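Local coordinates for protein acyl-coenzyme A oxidase 3 (Yarrowia lipolytica, PDB 5YS9) that oxidises acyl-CoA substrates to (2E)-enoyl-CoA with FAD as cofactor, passing electrons to oxygen to give hydrogen peroxide in peroxisomal fatty acid beta-oxidation, at residues E56-M59 with T60-E63; D312-F315 with V316-F320; G638-D641 with W642-N645. One frame throughout, in Å; residues are numbered along the deposited sequence.

Contact 1 (E56-M59 with T60-E63)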
ATOM      1  N   GLU A  56      18.801  -1.754 -24.598  1.00 45.83           N
ATOM      2  CA  GLU A  56      18.891  -3.171 -24.822  1.00 47.56           C
ATOM      3  C   GLU A  56      20.249  -3.684 -24.405  1.00 44.12           C
ATOM      4  O   GLU A  56      20.365  -4.742 -23.833  1.00 39.42           O
ATOM      5  CB  GLU A  56      18.608  -3.485 -26.276  1.00 50.23           C
ATOM      6  CG  GLU A  56      17.142  -3.718 -26.540  1.00 56.57           C
ATOM      7  CD  GLU A  56      16.781  -3.625 -27.999  1.00 60.08           C
ATOM      8  OE1 GLU A  56      17.691  -3.514 -28.835  1.00 62.14           O
ATOM      9  OE2 GLU A  56      15.579  -3.664 -28.300  1.00 60.08           O
ATOM     10  N   ARG A  57      21.275  -2.913 -24.711  1.00 44.78           N
ATOM     11  CA  ARG A  57      22.627  -3.261 -24.362  1.00 43.63           C
ATOM     12  C   ARG A  57      22.811  -3.329 -22.864  1.00 43.17           C
ATOM     13  O   ARG A  57      23.371  -4.276 -22.351  1.00 39.07           O
ATOM     14  CB  ARG A  57      23.538  -2.166 -24.892  1.00 49.79           C
ATOM     15  CG  ARG A  57      24.727  -2.640 -25.689  1.00 58.59           C
ATOM     16  CD  ARG A  57      25.982  -1.859 -25.334  1.00 62.60           C
ATOM     17  NE  ARG A  57      25.745  -0.427 -25.192  1.00 62.85           N
ATOM     18  CZ  ARG A  57      26.223   0.319 -24.204  1.00 57.69           C
ATOM     19  NH1 ARG A  57      26.973  -0.218 -23.259  1.00 47.29           N
ATOM     20  NH2 ARG A  57      25.946   1.608 -24.168  1.00 54.00           N
ATOM     21  N   LEU A  58      22.344  -2.299 -22.177  1.00 40.32           N
ATOM     22  CA  LEU A  58      22.447  -2.225 -20.737  1.00 39.61           C
ATOM     23  C   LEU A  58      21.676  -3.317 -20.018  1.00 40.74           C
ATOM     24  O   LEU A  58      22.166  -3.885 -19.064  1.00 37.23           O
ATOM     25  CB  LEU A  58      21.967  -0.865 -20.256  1.00 39.22           C
ATOM     26  CG  LEU A  58      22.812   0.346 -20.626  1.00 36.74           C
ATOM     27  CD1 LEU A  58      22.140   1.616 -20.161  1.00 35.16           C
ATOM     28  CD2 LEU A  58      24.202   0.240 -20.051  1.00 34.54           C
ATOM     29  N   MET A  59      20.467  -3.602 -20.475  1.00 40.35           N
ATOM     30  CA  MET A  59      19.634  -4.603 -19.837  1.00 40.15           C
ATOM     31  C   MET A  59      20.255  -5.980 -19.929  1.00 40.14           C
ATOM     32  O   MET A  59      20.273  -6.721 -18.971  1.00 37.41           O
ATOM     33  CB  MET A  59      18.247  -4.619 -20.470  1.00 39.13           C
ATOM     34  CG  MET A  59      17.255  -3.674 -19.823  1.00 41.46           C
ATOM     35  SD  MET A  59      15.784  -3.368 -20.799  1.00 43.55           S
ATOM     36  CE  MET A  59      14.556  -4.045 -19.714  1.00 49.90           C
ATOM     37  N   THR A  60      20.773  -6.307 -21.098  1.00 42.05           N
ATOM     38  CA  THR A  60      21.454  -7.574 -21.308  1.00 40.55           C
ATOM     39  C   THR A  60      22.752  -7.716 -20.510  1.00 35.59           C
ATOM     40  O   THR A  60      23.086  -8.790 -20.077  1.00 40.64           O
ATOM     41  CB  THR A  60      21.509  -8.044 -22.790  1.00 39.07           C
ATOM     42  OG1 THR A  60      22.835  -8.420 -23.144  1.00 48.60           O
ATOM     43  CG2 THR A  60      21.039  -7.004 -23.721  1.00 34.02           C
ATOM     44  N   GLU A  61      23.469  -6.622 -20.323  1.00 35.49           N
ATOM     45  CA  GLU A  61      24.660  -6.612 -19.490  1.00 36.18           C
ATOM     46  C   GLU A  61      24.358  -6.909 -18.033  1.00 36.75           C
ATOM     47  O   GLU A  61      25.115  -7.570 -17.358  1.00 39.00           O
ATOM     48  CB  GLU A  61      25.383  -5.280 -19.599  1.00 39.27           C
ATOM     49  CG  GLU A  61      26.390  -5.220 -20.722  1.00 42.25           C
ATOM     50  CD  GLU A  61      26.730  -3.814 -21.138  1.00 41.25           C
ATOM     51  OE1 GLU A  61      26.395  -2.877 -20.412  1.00 38.76           O
ATOM     52  OE2 GLU A  61      27.342  -3.650 -22.194  1.00 46.36           O
ATOM     53  N   LEU A  62      23.259  -6.371 -17.547  1.00 36.76           N
ATOM     54  CA  LEU A  62      22.832  -6.609 -16.185  1.00 35.10           C
ATOM     55  C   LEU A  62      22.339  -8.014 -15.912  1.00 37.87           C
ATOM     56  O   LEU A  62      22.732  -8.654 -14.958  1.00 34.87           O
ATOM     57  CB  LEU A  62      21.711  -5.632 -15.833  1.00 34.25           C
ATOM     58  CG  LEU A  62      22.040  -4.150 -15.718  1.00 32.16           C
ATOM     59  CD1 LEU A  62      20.800  -3.303 -15.887  1.00 32.86           C
ATOM     60  CD2 LEU A  62      22.691  -3.853 -14.395  1.00 32.64           C
ATOM     61  N   GLU A  63      21.477  -8.489 -16.785  1.00 40.86           N
ATOM     62  CA  GLU A  63      20.822  -9.766 -16.603  1.00 41.60           C
ATOM     63  C   GLU A  63      21.759 -10.953 -16.695  1.00 39.14           C
ATOM     64  O   GLU A  63      21.576 -11.954 -16.040  1.00 40.02           O
ATOM     65  CB  GLU A  63      19.604  -9.882 -17.494  1.00 44.38           C
ATOM     66  CG  GLU A  63      19.860 -10.421 -18.866  1.00 51.77           C
ATOM     67  CD  GLU A  63      18.614 -10.400 -19.696  1.00 52.64           C
ATOM     68  OE1 GLU A  63      18.125 -11.484 -20.036  1.00 58.19           O
ATOM     69  OE2 GLU A  63      18.113  -9.313 -19.991  1.00 65.51           O
TER

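Contact 2 (D312-F315 with V316-F320)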
ATOM      1  N   ASP A 312      11.922   6.614 -12.894  1.00 35.72           N
ATOM      2  CA  ASP A 312      11.899   5.427 -12.016  1.00 34.38           C
ATOM      3  C   ASP A 312      10.469   4.921 -11.831  1.00 33.50           C
ATOM      4  O   ASP A 312      10.259   3.719 -11.747  1.00 29.74           O
ATOM      5  CB  ASP A 312      12.480   5.711 -10.598  1.00 35.47           C
ATOM      6  CG  ASP A 312      13.996   5.909 -10.581  1.00 39.87           C
ATOM      7  OD1 ASP A 312      14.642   5.571 -11.586  1.00 41.71           O
ATOM      8  OD2 ASP A 312      14.563   6.426  -9.562  1.00 46.10           O
ATOM      9  N   SER A 313       9.502   5.835 -11.709  1.00 31.35           N
ATOM     10  CA  SER A 313       8.119   5.434 -11.511  1.00 30.55           C
ATOM     11  C   SER A 313       7.649   4.629 -12.734  1.00 33.92           C
ATOM     12  O   SER A 313       6.894   3.611 -12.615  1.00 34.53           O
ATOM     13  CB  SER A 313       7.205   6.626 -11.219  1.00 27.04           C
ATOM     14  OG  SER A 313       7.556   7.262  -9.993  1.00 25.95           O
ATOM     15  N   PHE A 314       8.116   5.063 -13.898  1.00 30.83           N
ATOM     16  CA  PHE A 314       7.855   4.324 -15.106  1.00 32.23           C
ATOM     17  C   PHE A 314       8.515   2.956 -15.097  1.00 33.57           C
ATOM     18  O   PHE A 314       7.857   1.920 -15.297  1.00 36.86           O
ATOM     19  CB  PHE A 314       8.317   5.107 -16.345  1.00 32.60           C
ATOM     20  CG  PHE A 314       8.452   4.247 -17.558  1.00 31.39           C
ATOM     21  CD1 PHE A 314       7.326   3.791 -18.203  1.00 30.05           C
ATOM     22  CD2 PHE A 314       9.710   3.830 -18.000  1.00 31.87           C
ATOM     23  CE1 PHE A 314       7.427   2.982 -19.323  1.00 32.27           C
ATOM     24  CE2 PHE A 314       9.828   3.001 -19.117  1.00 34.05           C
ATOM     25  CZ  PHE A 314       8.679   2.587 -19.783  1.00 34.18           C
ATOM     26  N   PHE A 315       9.824   2.983 -14.906  1.00 31.65           N
ATOM     27  CA  PHE A 315      10.629   1.802 -14.913  1.00 33.36           C
ATOM     28  C   PHE A 315      10.150   0.679 -13.990  1.00 35.46           C
ATOM     29  O   PHE A 315      10.245  -0.479 -14.368  1.00 38.36           O
ATOM     30  CB  PHE A 315      12.079   2.165 -14.591  1.00 33.42           C
ATOM     31  CG  PHE A 315      12.829   2.751 -15.758  1.00 34.99           C
ATOM     32  CD1 PHE A 315      12.959   2.032 -16.956  1.00 35.41           C
ATOM     33  CD2 PHE A 315      13.401   4.021 -15.677  1.00 35.97           C
ATOM     34  CE1 PHE A 315      13.673   2.561 -18.020  1.00 35.84           C
ATOM     35  CE2 PHE A 315      14.102   4.573 -16.750  1.00 35.41           C
ATOM     36  CZ  PHE A 315      14.241   3.843 -17.915  1.00 37.86           C
ATOM     37  N   VAL A 316       9.647   1.011 -12.798  1.00 35.27           N
ATOM     38  CA  VAL A 316       9.073   0.017 -11.898  1.00 32.20           C
ATOM     39  C   VAL A 316       7.661  -0.368 -12.318  1.00 31.95           C
ATOM     40  O   VAL A 316       7.343  -1.536 -12.344  1.00 31.68           O
ATOM     41  CB  VAL A 316       9.114   0.454 -10.409  1.00 30.40           C
ATOM     42  CG1 VAL A 316       8.454  -0.578  -9.470  1.00 29.49           C
ATOM     43  CG2 VAL A 316      10.550   0.609 -10.000  1.00 31.57           C
ATOM     44  N   SER A 317       6.812   0.607 -12.590  1.00 31.61           N
ATOM     45  CA  SER A 317       5.420   0.325 -12.890  1.00 31.42           C
ATOM     46  C   SER A 317       5.199  -0.658 -14.045  1.00 32.75           C
ATOM     47  O   SER A 317       4.324  -1.517 -13.941  1.00 32.59           O
ATOM     48  CB  SER A 317       4.646   1.615 -13.183  1.00 31.03           C
ATOM     49  OG  SER A 317       4.497   2.369 -12.005  1.00 32.07           O
ATOM     50  N   GLN A 318       5.967  -0.497 -15.123  1.00 30.77           N
ATOM     51  CA  GLN A 318       5.848  -1.322 -16.319  1.00 32.16           C
ATOM     52  C   GLN A 318       5.992  -2.835 -16.039  1.00 33.57           C
ATOM     53  O   GLN A 318       5.409  -3.699 -16.737  1.00 30.75           O
ATOM     54  CB  GLN A 318       6.878  -0.885 -17.366  1.00 33.14           C
ATOM     55  CG  GLN A 318       8.323  -1.007 -16.897  1.00 35.49           C
ATOM     56  CD  GLN A 318       9.371  -0.727 -17.970  1.00 33.84           C
ATOM     57  OE1 GLN A 318       9.073  -0.555 -19.125  1.00 32.94           O
ATOM     58  NE2 GLN A 318      10.608  -0.707 -17.561  1.00 33.95           N
ATOM     59  N   ARG A 319       6.779  -3.151 -15.025  1.00 34.44           N
ATOM     60  CA  ARG A 319       7.036  -4.533 -14.650  1.00 34.90           C
ATOM     61  C   ARG A 319       5.742  -5.144 -14.108  1.00 32.14           C
ATOM     62  O   ARG A 319       5.304  -6.201 -14.561  1.00 26.38           O
ATOM     63  CB  ARG A 319       8.142  -4.563 -13.608  1.00 34.43           C
ATOM     64  CG  ARG A 319       8.706  -5.935 -13.259  1.00 36.33           C
ATOM     65  CD  ARG A 319       9.596  -5.852 -12.005  1.00 36.69           C
ATOM     66  NE  ARG A 319       9.571  -7.102 -11.240  1.00 36.29           N
ATOM     67  CZ  ARG A 319      10.047  -7.268 -10.010  1.00 34.03           C
ATOM     68  NH1 ARG A 319      10.589  -6.262  -9.335  1.00 30.78           N
ATOM     69  NH2 ARG A 319       9.947  -8.472  -9.452  1.00 33.71           N
ATOM     70  N   PHE A 320       5.191  -4.517 -13.096  1.00 31.20           N
ATOM     71  CA  PHE A 320       3.989  -4.995 -12.449  1.00 33.94           C
ATOM     72  C   PHE A 320       2.716  -4.943 -13.266  1.00 36.57           C
ATOM     73  O   PHE A 320       1.901  -5.836 -13.206  1.00 41.65           O
ATOM     74  CB  PHE A 320       3.905  -4.428 -11.044  1.00 31.61           C
ATOM     75  CG  PHE A 320       5.072  -4.840 -10.220  1.00 30.63           C
ATOM     76  CD1 PHE A 320       5.125  -6.102  -9.688  1.00 29.63           C
ATOM     77  CD2 PHE A 320       6.162  -4.024 -10.090  1.00 30.94           C
ATOM     78  CE1 PHE A 320       6.216  -6.514  -8.976  1.00 33.81           C
ATOM     79  CE2 PHE A 320       7.261  -4.432  -9.387  1.00 30.96           C
ATOM     80  CZ  PHE A 320       7.288  -5.682  -8.830  1.00 33.38           C
TER

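Contact 3 (G638-D641 with W642-N645)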
ATOM      1  N   GLY A 638       9.735  -4.373 -23.518  1.00 35.77           N
ATOM      2  CA  GLY A 638      10.941  -5.158 -23.800  1.00 34.79           C
ATOM      3  C   GLY A 638      11.634  -5.759 -22.587  1.00 34.05           C
ATOM      4  O   GLY A 638      12.850  -5.818 -22.526  1.00 35.50           O
ATOM      5  N   LEU A 639      10.856  -6.203 -21.623  1.00 32.75           N
ATOM      6  CA  LEU A 639      11.393  -6.775 -20.403  1.00 34.15           C
ATOM      7  C   LEU A 639      11.583  -8.267 -20.604  1.00 32.30           C
ATOM      8  O   LEU A 639      10.653  -8.942 -20.967  1.00 32.94           O
ATOM      9  CB  LEU A 639      10.423  -6.535 -19.242  1.00 37.84           C
ATOM     10  CG  LEU A 639      10.164  -5.057 -18.858  1.00 39.10           C
ATOM     11  CD1 LEU A 639       9.070  -4.948 -17.831  1.00 36.47           C
ATOM     12  CD2 LEU A 639      11.451  -4.382 -18.374  1.00 37.65           C
ATOM     13  N   SER A 640      12.785  -8.770 -20.353  1.00 30.17           N
ATOM     14  CA  SER A 640      13.019 -10.198 -20.325  1.00 30.15           C
ATOM     15  C   SER A 640      12.479 -10.767 -19.008  1.00 32.16           C
ATOM     16  O   SER A 640      12.142 -10.027 -18.058  1.00 29.70           O
ATOM     17  CB  SER A 640      14.512 -10.521 -20.458  1.00 27.99           C
ATOM     18  OG  SER A 640      15.230 -10.017 -19.337  1.00 28.91           O
ATOM     19  N   ASP A 641      12.412 -12.095 -18.960  1.00 30.44           N
ATOM     20  CA  ASP A 641      11.871 -12.743 -17.827  1.00 29.55           C
ATOM     21  C   ASP A 641      12.734 -12.421 -16.578  1.00 31.46           C
ATOM     22  O   ASP A 641      12.244 -12.397 -15.455  1.00 31.55           O
ATOM     23  CB  ASP A 641      11.810 -14.237 -18.070  1.00 30.44           C
ATOM     24  CG  ASP A 641      10.691 -14.658 -19.008  1.00 30.34           C
ATOM     25  OD1 ASP A 641       9.795 -13.849 -19.290  1.00 26.92           O
ATOM     26  OD2 ASP A 641      10.701 -15.855 -19.419  1.00 32.15           O
ATOM     27  N   TRP A 642      14.014 -12.148 -16.779  1.00 31.56           N
ATOM     28  CA  TRP A 642      14.882 -11.811 -15.666  1.00 30.76           C
ATOM     29  C   TRP A 642      14.426 -10.519 -14.983  1.00 33.80           C
ATOM     30  O   TRP A 642      14.451 -10.472 -13.744  1.00 31.17           O
ATOM     31  CB  TRP A 642      16.303 -11.716 -16.156  1.00 31.03           C
ATOM     32  CG  TRP A 642      17.393 -11.564 -15.104  1.00 35.34           C
ATOM     33  CD1 TRP A 642      18.108 -12.568 -14.515  1.00 29.23           C
ATOM     34  CD2 TRP A 642      17.916 -10.321 -14.568  1.00 31.12           C
ATOM     35  NE1 TRP A 642      19.011 -12.035 -13.664  1.00 31.67           N
ATOM     36  CE2 TRP A 642      18.928 -10.662 -13.677  1.00 30.54           C
ATOM     37  CE3 TRP A 642      17.604  -8.970 -14.757  1.00 32.68           C
ATOM     38  CZ2 TRP A 642      19.648  -9.705 -12.951  1.00 29.86           C
ATOM     39  CZ3 TRP A 642      18.342  -7.989 -14.047  1.00 31.84           C
ATOM     40  CH2 TRP A 642      19.358  -8.375 -13.168  1.00 33.34           C
ATOM     41  N   PHE A 643      13.981  -9.511 -15.773  1.00 34.94           N
ATOM     42  CA  PHE A 643      13.485  -8.194 -15.233  1.00 32.52           C
ATOM     43  C   PHE A 643      12.088  -8.278 -14.646  1.00 32.70           C
ATOM     44  O   PHE A 643      11.737  -7.530 -13.701  1.00 27.12           O
ATOM     45  CB  PHE A 643      13.526  -7.047 -16.275  1.00 32.51           C
ATOM     46  CG  PHE A 643      14.892  -6.498 -16.499  1.00 30.58           C
ATOM     47  CD1 PHE A 643      15.386  -5.503 -15.695  1.00 34.12           C
ATOM     48  CD2 PHE A 643      15.717  -7.033 -17.464  1.00 30.87           C
ATOM     49  CE1 PHE A 643      16.692  -5.021 -15.869  1.00 34.24           C
ATOM     50  CE2 PHE A 643      17.005  -6.555 -17.658  1.00 30.11           C
ATOM     51  CZ  PHE A 643      17.493  -5.549 -16.862  1.00 32.02           C
ATOM     52  N   ILE A 644      11.290  -9.155 -15.228  1.00 33.82           N
ATOM     53  CA  ILE A 644       9.969  -9.446 -14.742  1.00 32.56           C
ATOM     54  C   ILE A 644      10.037 -10.083 -13.372  1.00 33.28           C
ATOM     55  O   ILE A 644       9.286  -9.731 -12.492  1.00 33.27           O
ATOM     56  CB  ILE A 644       9.248 -10.386 -15.728  1.00 35.51           C
ATOM     57  CG1 ILE A 644       8.970  -9.651 -17.035  1.00 33.85           C
ATOM     58  CG2 ILE A 644       7.971 -10.951 -15.138  1.00 36.71           C
ATOM     59  CD1 ILE A 644       7.813  -8.700 -16.963  1.00 34.47           C
ATOM     60  N   ASN A 645      10.930 -11.050 -13.227  1.00 32.75           N
ATOM     61  CA  ASN A 645      11.240 -11.677 -11.957  1.00 33.00           C
ATOM     62  C   ASN A 645      10.002 -12.154 -11.221  1.00 31.28           C
ATOM     63  O   ASN A 645       9.906 -12.013 -10.017  1.00 30.90           O
ATOM     64  CB  ASN A 645      12.104 -10.782 -11.079  1.00 33.85           C
ATOM     65  CG  ASN A 645      12.942 -11.565 -10.086  1.00 31.57           C
ATOM     66  OD1 ASN A 645      13.456 -11.011  -9.148  1.00 37.27           O
ATOM     67  ND2 ASN A 645      13.075 -12.849 -10.300  1.00 27.48           N
TER

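Contact 1 (E56-M59 with T60-E63)
Arg-57 and Glu-61, one turn apart on helix 49-63, lie side by side and point the same way, a worked case of the i to i+4 salt bridge. The bridge is a long one, with Arg-57 NH1 3.6 Å from Glu-61 OE2. That oxygen stands at the edge of the guanidinium, near its plane, but the two flat groups are turned 64° against each other, so they do not meet as a flush, two-pronged pair. Bends at chi2 and chi3 (-42°) curl the arginine round to the glutamate, whose own chain runs extended beyond CG. On its other flank the carboxylate brushes a leucine: Glu-61 OE1 lies 3.8 Å from Leu-58 CD2.

Beneath the side chains, regular helix bonds fix the spacing. Glu-61 N donates to Arg-57 O at 3.1 Å, and Leu-62 N to Leu-58 O at the same length, as does Glu-63 N to Met-59 O. Leu-62 also leans its CG on that Leu-58 carbonyl oxygen, 3.4 Å away.

Farther out, helix 101-111 completes the charge pattern, because Arg-57 NH2 pairs with Glu-103 and Glu-61 OE1 with Arg-107. Leu-58, Met-59 and Leu-62 all pack on Leu-110 of that helix, while Glu-63 turns its OE2 to Ser-640. Replacing Glu-61 by an alanine, which has no carboxylate to offer, would probably leave Arg-107 without this mate and Arg-57 with one carboxylate fewer, set free to turn on the Glu-61 side.

Each carboxylate thus meets an arginine of the other helix, and the long intrahelical bridge joins the two pairs into one chain of alternating charge. Such an order is likely to keep all four groups ionised and to hold the two helices in one alignment, with apolar packing alongside.

Contact 2 (D312-F315 with V316-F320)
Gln-318 reaches back over the preceding turn of helix 300-330 and touches both Phe-314 and Phe-315. Its hydrogen bond is from NE2 to Phe-315 O, 3.2 Å, with the acceptor lying in the amide plane. CG sits between the backbone N and the carbonyl carbon (chi1 60°), a setting that folds the chain back along the helix. The bond fills a gap in the backbone pattern: Arg-319 N is 4.4 Å from Phe-315 O and bonds to Val-316 O instead.

A second polar side chain also binds the main chain. Ser-317 OG donates to Ser-313 O at 2.8 Å, and Ser-317 N gives to the same oxygen at 3.0 Å. The two donors approach from opposite faces of the carbonyl plane, so one residue grips this buried oxygen twice.

Aromatic contacts flank the amide. Gln-318 OE1 meets Phe-314 CZ obliquely at 3.2 Å, ring and amide planes 47° apart, whereas NE2 lies at the edge of the Phe-315 ring, 3.7 Å from CD1. Phe-314 CD2 in turn rests on one face of that ring.

Helices 349-385, 391-428 and 441-448 pack round much of the turn, while Gln-318 touches Leu-639. Polar side chains that turn back to bond their own helix backbone suit such a central helix in the all-helical C-alpha1 domain of the acyl-CoA oxidase fold.

Contact 3 (G638-D641 with W642-N645)
The short helix 641-644 opens with a hydrophobic staple, the pairing of the residue before the N-cap with the fourth residue of the helix: Ser-640 holds the N-cap position, and Leu-639 and Ile-644 close over it. In the staple, Leu-639 CD1 lies 4.1 Å from Ile-644 CD1, and the two side chains cross at about a right angle. Leu-639 reaches a second neighbour through its other methyl, CD2, which lies 4.0 Å from Phe-643 CB.

Between these groups the backbone makes its first turn. Ser-640 O receives Ile-644 N at 3.1 Å and a weak bond from Phe-643 N besides. Asn-645 N donates to Asp-641 O at 2.9 Å, and the chain leaves the helix at Asn-645 with positive phi.

The serine hydroxyl sits between the backbone N and the carbonyl carbon (chi1 64°), which brings OG to the edge of the Phe-643 ring, in its plane and 3.6 Å from CD2. Its hydrogen-bond partner is OE2 of Glu-63 on helix 49-63. Over one face of the same phenyl ring stands Trp-642 CE3, 3.7 Å above the plane and close to the centre, so neighbouring aromatics meet indole edge to phenyl face.

Asp-641 OD1 accepts a hydrogen bond from the backbone N of Tyr-651, while Ile-644 packs on Thr-322 and Ile-323 of helix 300-330. The hydrophobic staple is a recognised helix-start motif, used here for a one-turn helix wedged between helices 49-63 and 300-330.

In the fold
Each contact is local, closing a single turn of chain, and since they follow one another in series none nests in or crosses another. Contact 1 comes first, on helix 49-63 of the N-terminal region; contact 2 follows in helix 300-330 of the C-alpha1 domain. Their nearest atoms stay about 6 Å apart. Contact 3, far down the chain, bridges them. Met-59 packs its CE against Leu-639 CD2 at 3.4 Å, and Arg-319 NE probably hydrogen-bonds to Ile-644 O at 2.9 Å. The short helix 641-644 of the C-terminal region thereby ties together two helices that are distant in sequence, joining three parts of the oxidase fold.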